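Local atomic coordinates of CRISPR-associated protein, Cse2 family (Meiothermus ruber, PDB entry 3WA8), a protein that probably binds crRNA, preferring G-rich sequence, as the small CasB (Cse2) subunit of a type I-E CRISPR interference complex, and is thought to stabilise the R-loop. Residues Arg16-Arg21 against Leu67-Trp72; Asp58-Ile63 against Glu139-Arg144; Leu151-Asp156 against Ile160-Leu165. One frame throughout, in Å; residues are numbered along the deposited sequence.

Contact 1: Arg16-Arg21 against Leu67-Trp72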
loop_
_atom_site.group_PDB
_atom_site.type_symbol
_atom_site.label_atom_id
_atom_site.label_comp_id
_atom_site.label_asym_id
_atom_site.label_seq_id
_atom_site.Cartn_x
_atom_site.Cartn_y
_atom_site.Cartn_z
ATOM N N ARG A 16 -11.937 6.044 -0.072
ATOM C CA ARG A 16 -13.368 6.129 -0.329
ATOM C C ARG A 16 -13.690 7.000 -1.558
ATOM O O ARG A 16 -14.512 6.627 -2.395
ATOM C CB ARG A 16 -14.084 6.660 0.916
ATOM C CG ARG A 16 -15.603 6.892 0.792
ATOM C CD ARG A 16 -16.279 6.916 2.205
ATOM N NE ARG A 16 -15.527 6.043 3.137
ATOM C CZ ARG A 16 -15.784 5.853 4.438
ATOM N NH1 ARG A 16 -16.814 6.469 5.035
ATOM N NH2 ARG A 16 -14.991 5.034 5.145
ATOM N N TYR A 17 -13.026 8.144 -1.667
ATOM C CA TYR A 17 -13.292 9.121 -2.711
ATOM C C TYR A 17 -12.913 8.540 -4.059
ATOM O O TYR A 17 -13.677 8.654 -5.021
ATOM C CB TYR A 17 -12.499 10.377 -2.365
ATOM C CG TYR A 17 -12.502 11.582 -3.290
ATOM C CD1 TYR A 17 -13.413 12.632 -3.141
ATOM C CD2 TYR A 17 -11.493 11.724 -4.238
ATOM C CE1 TYR A 17 -13.346 13.780 -3.996
ATOM C CE2 TYR A 17 -11.401 12.824 -5.073
ATOM C CZ TYR A 17 -12.313 13.854 -4.971
ATOM O OH TYR A 17 -12.140 14.933 -5.852
ATOM N N LEU A 18 -11.746 7.893 -4.128
ATOM C CA LEU A 18 -11.327 7.228 -5.351
ATOM C C LEU A 18 -12.354 6.168 -5.755
ATOM O O LEU A 18 -12.702 6.073 -6.933
ATOM C CB LEU A 18 -9.973 6.561 -5.203
ATOM C CG LEU A 18 -8.650 7.289 -4.997
ATOM C CD1 LEU A 18 -7.596 6.272 -4.582
ATOM C CD2 LEU A 18 -8.170 7.925 -6.238
ATOM N N ARG A 19 -12.839 5.381 -4.790
ATOM C CA ARG A 19 -13.828 4.336 -5.075
ATOM C C ARG A 19 -15.133 4.897 -5.601
ATOM O O ARG A 19 -15.788 4.310 -6.474
ATOM C CB ARG A 19 -14.153 3.551 -3.818
ATOM C CG ARG A 19 -12.976 2.869 -3.225
ATOM C CD ARG A 19 -13.402 1.679 -2.458
ATOM N NE ARG A 19 -12.250 0.808 -2.252
ATOM C CZ ARG A 19 -11.733 0.532 -1.065
ATOM N NH1 ARG A 19 -12.258 1.051 0.027
ATOM N NH2 ARG A 19 -10.705 -0.271 -0.973
ATOM N N GLN A 20 -15.536 6.027 -5.045
ATOM C CA GLN A 20 -16.849 6.529 -5.332
ATOM C C GLN A 20 -16.854 7.372 -6.575
ATOM O O GLN A 20 -17.848 7.407 -7.252
ATOM C CB GLN A 20 -17.390 7.316 -4.157
ATOM C CG GLN A 20 -17.617 6.479 -2.924
ATOM C CD GLN A 20 -18.380 7.262 -1.868
ATOM O OE1 GLN A 20 -18.708 8.433 -2.097
ATOM N NE2 GLN A 20 -18.678 6.634 -0.716
ATOM N N ARG A 21 -15.752 8.045 -6.890
ATOM C CA ARG A 21 -15.815 9.094 -7.909
ATOM C C ARG A 21 -14.987 8.859 -9.155
ATOM O O ARG A 21 -15.251 9.485 -10.158
ATOM C CB ARG A 21 -15.472 10.468 -7.334
ATOM C CG ARG A 21 -16.403 10.972 -6.269
ATOM C CD ARG A 21 -17.386 12.061 -6.795
ATOM N NE ARG A 21 -18.184 12.625 -5.692
ATOM C CZ ARG A 21 -17.659 13.249 -4.628
ATOM N NH1 ARG A 21 -16.338 13.413 -4.524
ATOM N NH2 ARG A 21 -18.444 13.709 -3.664
ATOM N N LEU A 67 0.972 7.356 -6.107
ATOM C CA LEU A 67 1.372 5.961 -6.142
ATOM C C LEU A 67 0.225 5.090 -5.622
ATOM O O LEU A 67 -0.094 4.075 -6.222
ATOM C CB LEU A 67 2.610 5.741 -5.286
ATOM C CG LEU A 67 3.244 4.356 -5.270
ATOM C CD1 LEU A 67 3.773 4.015 -6.622
ATOM C CD2 LEU A 67 4.381 4.337 -4.281
ATOM N N VAL A 68 -0.415 5.466 -4.525
ATOM C CA VAL A 68 -1.437 4.564 -4.023
ATOM C C VAL A 68 -2.597 4.548 -5.008
ATOM O O VAL A 68 -3.203 3.485 -5.270
ATOM C CB VAL A 68 -1.905 4.860 -2.565
ATOM C CG1 VAL A 68 -3.153 4.102 -2.250
ATOM C CG2 VAL A 68 -0.846 4.446 -1.581
ATOM N N ALA A 69 -2.882 5.713 -5.583
ATOM C CA ALA A 69 -3.923 5.781 -6.576
ATOM C C ALA A 69 -3.615 4.787 -7.708
ATOM O O ALA A 69 -4.455 3.931 -8.062
ATOM C CB ALA A 69 -4.028 7.166 -7.090
ATOM N N GLY A 70 -2.397 4.858 -8.241
ATOM C CA GLY A 70 -2.022 4.006 -9.363
ATOM C C GLY A 70 -2.129 2.540 -9.020
ATOM O O GLY A 70 -2.673 1.749 -9.808
ATOM N N LEU A 71 -1.627 2.164 -7.842
ATOM C CA LEU A 71 -1.637 0.761 -7.486
ATOM C C LEU A 71 -3.077 0.314 -7.327
ATOM O O LEU A 71 -3.459 -0.763 -7.787
ATOM C CB LEU A 71 -0.861 0.498 -6.207
ATOM C CG LEU A 71 0.645 0.703 -6.353
ATOM C CD1 LEU A 71 1.391 0.791 -4.989
ATOM C CD2 LEU A 71 1.216 -0.350 -7.283
ATOM N N TRP A 72 -3.876 1.167 -6.696
ATOM C CA TRP A 72 -5.235 0.824 -6.409
ATOM C C TRP A 72 -5.932 0.666 -7.752
ATOM O O TRP A 72 -6.691 -0.277 -7.970
ATOM C CB TRP A 72 -5.877 1.908 -5.546
ATOM C CG TRP A 72 -7.338 1.800 -5.509
ATOM C CD1 TRP A 72 -8.064 0.920 -4.774
ATOM C CD2 TRP A 72 -8.282 2.561 -6.283
ATOM N NE1 TRP A 72 -9.409 1.074 -5.050
ATOM C CE2 TRP A 72 -9.564 2.082 -5.968
ATOM C CE3 TRP A 72 -8.164 3.594 -7.220
ATOM C CZ2 TRP A 72 -10.728 2.618 -6.532
ATOM C CZ3 TRP A 72 -9.335 4.127 -7.788
ATOM C CH2 TRP A 72 -10.590 3.636 -7.441
#
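The indole of W72 slides in beneath L18, the two side chains running past one another in opposite directions between helix 10-21 and helix 59-72. CB of L18 stands over one face of the six-membered ring, 3.9 Å from its centroid, a CH-pi contact displaced toward the CZ3-CH2 side of the rim. Farther out, L18 CD1 lies 3.8 Å from W72 CE3, which puts the leucine branch against the inner part of the same indole, while L18 CD2 reaches on to CB of A69 at 4.3 Å. W72 can extend this far because its CG is anti to the backbone N (chi1 165°), which carries the ring off its own helix and against the backbone of the other. CH2 accordingly meets the carbonyl O of L18, an oxygen that is also hydrogen-bonded to the hydroxyl of S22.

R19 approaches the indole obliquely, its guanidinium plane turned 65° from the ring. Its CA lies 3.8 Å from W72 CZ2, and NE comes within 4.0 Å of W72 NE1 without a bond between them. E80 supplies the polar link instead: its OE1 forms a salt bridge with R19 NH2, and its OE2 accepts a hydrogen bond from W72 NE1. Replacing W72 by a residue as small as alanine is likely to open a gap under L18 and to leave the E80 carboxylate without its indole donor.

The short helical segments cross at -46° with axes 11.4 Å apart, a spacing wide enough for the indole to be inserted between them. Helix 24-32 closes one side of this all-helical packing through M30, which touches L18 and A69, and L27, which touches W72; helix 162-170 contributes W162, packed edge-to-face with W72.

Contact 2: Asp58-Ile63 against Glu139-Arg144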
loop_
_atom_site.group_PDB
_atom_site.type_symbol
_atom_site.label_atom_id
_atom_site.label_comp_id
_atom_site.label_asym_id
_atom_site.label_seq_id
_atom_site.Cartn_x
_atom_site.Cartn_y
_atom_site.Cartn_z
ATOM N N ASP A 58 5.069 19.117 0.063
ATOM C CA ASP A 58 5.594 17.846 0.457
ATOM C C ASP A 58 5.542 16.956 -0.762
ATOM O O ASP A 58 4.519 16.327 -1.090
ATOM C CB ASP A 58 4.862 17.269 1.663
ATOM C CG ASP A 58 5.799 16.507 2.564
ATOM O OD1 ASP A 58 6.589 17.157 3.277
ATOM O OD2 ASP A 58 5.780 15.266 2.542
ATOM N N ARG A 59 6.674 16.954 -1.448
ATOM C CA ARG A 59 6.818 16.219 -2.667
ATOM C C ARG A 59 6.556 14.748 -2.376
ATOM O O ARG A 59 6.029 14.018 -3.222
ATOM C CB ARG A 59 8.186 16.496 -3.296
ATOM C CG ARG A 59 8.378 17.992 -3.623
ATOM C CD ARG A 59 9.135 18.245 -4.935
ATOM N NE ARG A 59 10.353 19.025 -4.694
ATOM C CZ ARG A 59 11.508 18.501 -4.263
ATOM N NH1 ARG A 59 11.614 17.195 -4.032
ATOM N NH2 ARG A 59 12.563 19.278 -4.057
ATOM N N TRP A 60 6.860 14.348 -1.144
ATOM C CA TRP A 60 6.584 12.994 -0.674
ATOM C C TRP A 60 5.100 12.670 -0.662
ATOM O O TRP A 60 4.665 11.681 -1.244
ATOM C CB TRP A 60 7.174 12.777 0.713
ATOM C CG TRP A 60 7.196 11.360 1.128
ATOM C CD1 TRP A 60 6.730 10.843 2.299
ATOM C CD2 TRP A 60 7.696 10.250 0.370
ATOM N NE1 TRP A 60 6.913 9.475 2.325
ATOM C CE2 TRP A 60 7.509 9.088 1.155
ATOM C CE3 TRP A 60 8.284 10.126 -0.896
ATOM C CZ2 TRP A 60 7.901 7.828 0.726
ATOM C CZ3 TRP A 60 8.661 8.878 -1.327
ATOM C CH2 TRP A 60 8.486 7.741 -0.511
ATOM N N GLU A 61 4.328 13.524 -0.008
ATOM C CA GLU A 61 2.904 13.326 0.072
ATOM C C GLU A 61 2.373 13.068 -1.324
ATOM O O GLU A 61 1.744 12.046 -1.566
ATOM C CB GLU A 61 2.234 14.536 0.716
ATOM C CG GLU A 61 0.753 14.325 0.989
ATOM C CD GLU A 61 0.205 15.191 2.145
ATOM O OE1 GLU A 61 0.017 16.428 1.954
ATOM O OE2 GLU A 61 -0.063 14.607 3.238
ATOM N N ARG A 62 2.676 13.973 -2.248
ATOM C CA ARG A 62 2.170 13.868 -3.613
ATOM C C ARG A 62 2.586 12.535 -4.266
ATOM O O ARG A 62 1.762 11.851 -4.906
ATOM C CB ARG A 62 2.562 15.116 -4.420
ATOM C CG ARG A 62 2.959 14.928 -5.890
ATOM C CD ARG A 62 3.251 16.295 -6.574
ATOM N NE ARG A 62 2.018 17.050 -6.706
ATOM C CZ ARG A 62 1.240 17.062 -7.786
ATOM N NH1 ARG A 62 1.580 16.403 -8.884
ATOM N NH2 ARG A 62 0.115 17.768 -7.762
ATOM N N ILE A 63 3.840 12.140 -4.068
ATOM C CA ILE A 63 4.257 10.858 -4.586
ATOM C C ILE A 63 3.412 9.737 -3.934
ATOM O O ILE A 63 2.900 8.853 -4.616
ATOM C CB ILE A 63 5.750 10.644 -4.405
ATOM C CG1 ILE A 63 6.503 11.541 -5.365
ATOM C CG2 ILE A 63 6.150 9.201 -4.684
ATOM C CD1 ILE A 63 7.922 11.905 -4.890
ATOM N N GLU A 139 13.706 7.086 -3.039
ATOM C CA GLU A 139 13.809 6.868 -4.484
ATOM C C GLU A 139 13.538 5.419 -4.892
ATOM O O GLU A 139 12.936 5.165 -5.936
ATOM C CB GLU A 139 15.154 7.339 -5.004
ATOM C CG GLU A 139 15.526 8.720 -4.522
ATOM C CD GLU A 139 17.051 8.909 -4.452
ATOM O OE1 GLU A 139 17.717 8.303 -3.560
ATOM O OE2 GLU A 139 17.578 9.670 -5.302
ATOM N N GLN A 140 13.971 4.483 -4.059
ATOM C CA GLN A 140 13.819 3.080 -4.343
ATOM C C GLN A 140 12.420 2.597 -4.095
ATOM O O GLN A 140 11.972 1.632 -4.717
ATOM C CB GLN A 140 14.761 2.289 -3.480
ATOM C CG GLN A 140 16.144 2.325 -4.021
ATOM C CD GLN A 140 17.216 2.196 -2.978
ATOM O OE1 GLN A 140 18.378 2.255 -3.313
ATOM N NE2 GLN A 140 16.842 2.030 -1.717
ATOM N N LEU A 141 11.715 3.264 -3.185
ATOM C CA LEU A 141 10.483 2.713 -2.680
ATOM C C LEU A 141 9.388 2.541 -3.739
ATOM O O LEU A 141 8.810 1.464 -3.855
ATOM C CB LEU A 141 9.994 3.515 -1.491
ATOM C CG LEU A 141 8.662 3.070 -0.885
ATOM C CD1 LEU A 141 8.645 1.592 -0.507
ATOM C CD2 LEU A 141 8.377 3.951 0.323
ATOM N N PRO A 142 9.103 3.589 -4.529
ATOM C CA PRO A 142 7.949 3.390 -5.392
ATOM C C PRO A 142 8.157 2.156 -6.253
ATOM O O PRO A 142 7.238 1.385 -6.460
ATOM C CB PRO A 142 7.931 4.665 -6.245
ATOM C CG PRO A 142 8.604 5.668 -5.403
ATOM C CD PRO A 142 9.703 4.920 -4.733
ATOM N N TYR A 143 9.372 1.946 -6.719
ATOM C CA TYR A 143 9.617 0.791 -7.555
ATOM C C TYR A 143 9.465 -0.560 -6.810
ATOM O O TYR A 143 8.793 -1.478 -7.287
ATOM C CB TYR A 143 10.985 0.916 -8.197
ATOM C CG TYR A 143 11.335 -0.273 -9.043
ATOM C CD1 TYR A 143 10.782 -0.428 -10.326
ATOM C CD2 TYR A 143 12.221 -1.254 -8.566
ATOM C CE1 TYR A 143 11.116 -1.538 -11.130
ATOM C CE2 TYR A 143 12.561 -2.371 -9.349
ATOM C CZ TYR A 143 12.005 -2.506 -10.631
ATOM O OH TYR A 143 12.342 -3.602 -11.409
ATOM N N ARG A 144 10.068 -0.679 -5.636
ATOM C CA ARG A 144 10.013 -1.945 -4.958
ATOM C C ARG A 144 8.622 -2.281 -4.465
ATOM O O ARG A 144 8.193 -3.438 -4.509
ATOM C CB ARG A 144 11.009 -1.976 -3.841
ATOM C CG ARG A 144 12.412 -1.956 -4.359
ATOM C CD ARG A 144 13.391 -1.833 -3.235
ATOM N NE ARG A 144 14.684 -1.436 -3.758
ATOM C CZ ARG A 144 15.802 -1.373 -3.045
ATOM N NH1 ARG A 144 15.777 -1.688 -1.754
ATOM N NH2 ARG A 144 16.934 -0.993 -3.636
#
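W60 meets L141 with the edge of its six-membered ring: the methyl CD2 of L141 lies near the ring plane, 3.9 Å from W60 CH2 and equally close to CZ2. The two side chains cross at about a right angle, which brings a single methyl, rather than the whole leucine, to the indole rim. One turn further along helix 59-72, CG2 of I63 touches CG of P142, the residue after L141, at 4.4 Å, a looser touch at the border of the interface.

Both members of the first pair have CG anti to the backbone N, at chi1 -167° for W60 and 178° for L141, and each reaches outward from the first turn of its helix. The pyrrole N-H of the same indole, NE1, donates to the carbonyl O of L169, and W172 touches both W60 and L141. A mercury ion is bound near the W60 side chain. D58 occupies the N-cap position of helix 59-72, its carboxylate OD2 taking a weak capping bond from the backbone N of E61. L133 packs on L141 from helix 124-135.

No hydrogen bond spans the two segments, and only 130 Å² is buried between them. Their association is therefore hydrophobic contact between the opening turns of helices 59-72 and 141-154, with the one polar group of the indole satisfied by L169.

Contact 3: Leu151-Asp156 against Ile160-Leu165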
loop_
_atom_site.group_PDB
_atom_site.type_symbol
_atom_site.label_atom_id
_atom_site.label_comp_id
_atom_site.label_asym_id
_atom_site.label_seq_id
_atom_site.Cartn_x
_atom_site.Cartn_y
_atom_site.Cartn_z
ATOM N N LEU A 151 3.340 -8.862 -6.799
ATOM C CA LEU A 151 3.432 -10.233 -6.344
ATOM C C LEU A 151 2.236 -10.582 -5.491
ATOM O O LEU A 151 1.567 -11.577 -5.760
ATOM C CB LEU A 151 4.739 -10.518 -5.619
ATOM C CG LEU A 151 5.918 -10.823 -6.538
ATOM C CD1 LEU A 151 7.168 -11.005 -5.721
ATOM C CD2 LEU A 151 5.658 -12.042 -7.363
ATOM N N ILE A 152 1.956 -9.754 -4.494
ATOM C CA ILE A 152 0.791 -9.942 -3.654
ATOM C C ILE A 152 -0.505 -10.188 -4.450
ATOM O O ILE A 152 -1.292 -11.077 -4.094
ATOM C CB ILE A 152 0.593 -8.741 -2.744
ATOM C CG1 ILE A 152 1.742 -8.656 -1.754
ATOM C CG2 ILE A 152 -0.710 -8.844 -1.988
ATOM C CD1 ILE A 152 1.939 -7.295 -1.185
ATOM N N GLU A 153 -0.710 -9.417 -5.524
ATOM C CA GLU A 153 -1.943 -9.468 -6.335
ATOM C C GLU A 153 -2.048 -10.756 -7.153
ATOM O O GLU A 153 -3.129 -11.149 -7.558
ATOM C CB GLU A 153 -2.038 -8.244 -7.254
ATOM C CG GLU A 153 -2.217 -6.894 -6.526
ATOM C CD GLU A 153 -3.653 -6.385 -6.499
ATOM O OE1 GLU A 153 -4.510 -6.926 -7.222
ATOM O OE2 GLU A 153 -3.933 -5.410 -5.776
ATOM N N SER A 154 -0.922 -11.418 -7.385
ATOM C CA SER A 154 -0.924 -12.752 -7.955
ATOM C C SER A 154 -1.639 -13.760 -7.093
ATOM O O SER A 154 -2.221 -14.694 -7.628
ATOM C CB SER A 154 0.495 -13.263 -8.175
ATOM O OG SER A 154 1.089 -12.598 -9.264
ATOM N N GLN A 155 -1.554 -13.634 -5.768
ATOM C CA GLN A 155 -2.380 -14.507 -4.925
ATOM C C GLN A 155 -3.743 -13.882 -4.879
ATOM O O GLN A 155 -3.892 -12.681 -4.699
ATOM C CB GLN A 155 -1.847 -14.686 -3.514
ATOM C CG GLN A 155 -0.467 -15.249 -3.450
ATOM C CD GLN A 155 -0.351 -16.583 -4.093
ATOM O OE1 GLN A 155 0.454 -16.771 -5.003
ATOM N NE2 GLN A 155 -1.142 -17.532 -3.625
ATOM N N ASP A 156 -4.754 -14.699 -5.060
ATOM C CA ASP A 156 -6.058 -14.132 -5.298
ATOM C C ASP A 156 -6.658 -13.554 -4.006
ATOM O O ASP A 156 -7.334 -12.517 -4.034
ATOM C CB ASP A 156 -6.965 -15.199 -5.900
ATOM C CG ASP A 156 -8.218 -14.623 -6.440
ATOM O OD1 ASP A 156 -8.309 -13.375 -6.509
ATOM O OD2 ASP A 156 -9.109 -15.417 -6.801
ATOM N N ILE A 160 -5.161 -6.117 0.463
ATOM C CA ILE A 160 -4.225 -5.026 0.785
ATOM C C ILE A 160 -5.018 -3.848 1.300
ATOM O O ILE A 160 -5.837 -3.300 0.553
ATOM C CB ILE A 160 -3.452 -4.517 -0.453
ATOM C CG1 ILE A 160 -2.354 -5.502 -0.847
ATOM C CG2 ILE A 160 -2.830 -3.160 -0.183
ATOM C CD1 ILE A 160 -1.868 -5.318 -2.257
ATOM N N TYR A 161 -4.798 -3.439 2.549
ATOM C CA TYR A 161 -5.528 -2.288 3.058
ATOM C C TYR A 161 -4.920 -0.979 2.537
ATOM O O TYR A 161 -3.937 -0.460 3.081
ATOM C CB TYR A 161 -5.643 -2.318 4.574
ATOM C CG TYR A 161 -6.219 -3.601 5.109
ATOM C CD1 TYR A 161 -7.527 -3.664 5.590
ATOM C CD2 TYR A 161 -5.459 -4.760 5.167
ATOM C CE1 TYR A 161 -8.072 -4.873 6.120
ATOM C CE2 TYR A 161 -5.990 -5.971 5.686
ATOM C CZ TYR A 161 -7.288 -6.009 6.149
ATOM O OH TYR A 161 -7.770 -7.178 6.653
ATOM N N TRP A 162 -5.498 -0.439 1.470
ATOM C CA TRP A 162 -4.949 0.773 0.874
ATOM C C TRP A 162 -4.854 1.986 1.791
ATOM O O TRP A 162 -3.829 2.667 1.797
ATOM C CB TRP A 162 -5.680 1.117 -0.387
ATOM C CG TRP A 162 -5.693 -0.020 -1.314
ATOM C CD1 TRP A 162 -6.704 -0.908 -1.491
ATOM C CD2 TRP A 162 -4.633 -0.424 -2.199
ATOM N NE1 TRP A 162 -6.358 -1.831 -2.453
ATOM C CE2 TRP A 162 -5.089 -1.568 -2.896
ATOM C CE3 TRP A 162 -3.354 0.080 -2.484
ATOM C CZ2 TRP A 162 -4.316 -2.223 -3.857
ATOM C CZ3 TRP A 162 -2.584 -0.571 -3.444
ATOM C CH2 TRP A 162 -3.078 -1.709 -4.121
ATOM N N SER A 163 -5.869 2.272 2.585
ATOM C CA SER A 163 -5.748 3.462 3.404
ATOM C C SER A 163 -4.583 3.334 4.394
ATOM O O SER A 163 -3.797 4.273 4.580
ATOM C CB SER A 163 -7.057 3.810 4.095
ATOM O OG SER A 163 -7.306 2.894 5.119
ATOM N N GLU A 164 -4.438 2.160 5.004
ATOM C CA GLU A 164 -3.292 1.960 5.889
ATOM C C GLU A 164 -1.986 2.049 5.084
ATOM O O GLU A 164 -1.008 2.629 5.569
ATOM C CB GLU A 164 -3.397 0.660 6.696
ATOM C CG GLU A 164 -4.147 0.783 8.034
ATOM C CD GLU A 164 -5.706 0.594 7.933
ATOM O OE1 GLU A 164 -6.276 0.680 6.805
ATOM O OE2 GLU A 164 -6.362 0.370 8.996
ATOM N N LEU A 165 -1.979 1.520 3.854
ATOM C CA LEU A 165 -0.777 1.593 3.034
ATOM C C LEU A 165 -0.344 3.058 2.850
ATOM O O LEU A 165 0.829 3.433 3.108
ATOM C CB LEU A 165 -0.955 0.897 1.689
ATOM C CG LEU A 165 0.342 0.783 0.859
ATOM C CD1 LEU A 165 1.361 -0.106 1.546
ATOM C CD2 LEU A 165 0.081 0.236 -0.551
#
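I152 meets I160 through its CG2 branch, which lies 3.7 Å from the CD1 methyl of I160 and 3.9 Å from CG1 of the same residue. That branch is anti to the backbone N of I152 and leaves the helix toward the incoming chain, while I113 of helix 109-119 touches the same side chain.

The next residue, E153, has a chain bent at chi2 (-100°) that swings its carboxylate to the edge of W162. OE2 approaches CZ2 of W162 at 3.7 Å near the indole plane, the carboxylate being turned 35° from the ring, and also lies 4.1 Å from I160 CD1. Such an approach is probably mildly favourable, since the rim of an aromatic ring is electropositive. I160 lays its CG2 over the centre of one face of the same W162 ring, 3.7 Å above the plane. Hydrogen bonds to T75 OG1 and V76 N hold E153 OE2 and OE1, respectively.

A short loop joins helix 141-154 to helix 162-170 within the all-helical Cse2 fold, carrying the chain to Y161 at the N-cap position of the second helix. In the first segment, Q155 packs on L116 and A119 of helix 109-119, and the carbonyl O of D156 is hydrogen-bonded to the hydroxyl of S78.

Contacts 1 and 2 share helix 59-72, contact 2 at its beginning and contact 1 at its end, with centres 16 Å apart; L67 CD2 bridges them by packing 3.9 Å from P142 CA. Contacts 2 and 3 likewise lie toward the two ends of helix 141-154, their centres 18 Å apart and without touching. Contact 3 follows both in sequence, whereas the segments of contacts 1 and 2 alternate along the chain. W162 brings contact 3 against contact 1, its CZ3 atom 3.4 Å from CB of L71, although their centres are 13 Å apart. Helix 59-72 and W162 of helix 162-170 thus pack on helix 10-21, while contacts 2 and 3 join helix 141-154 to helices 59-72 and 162-170.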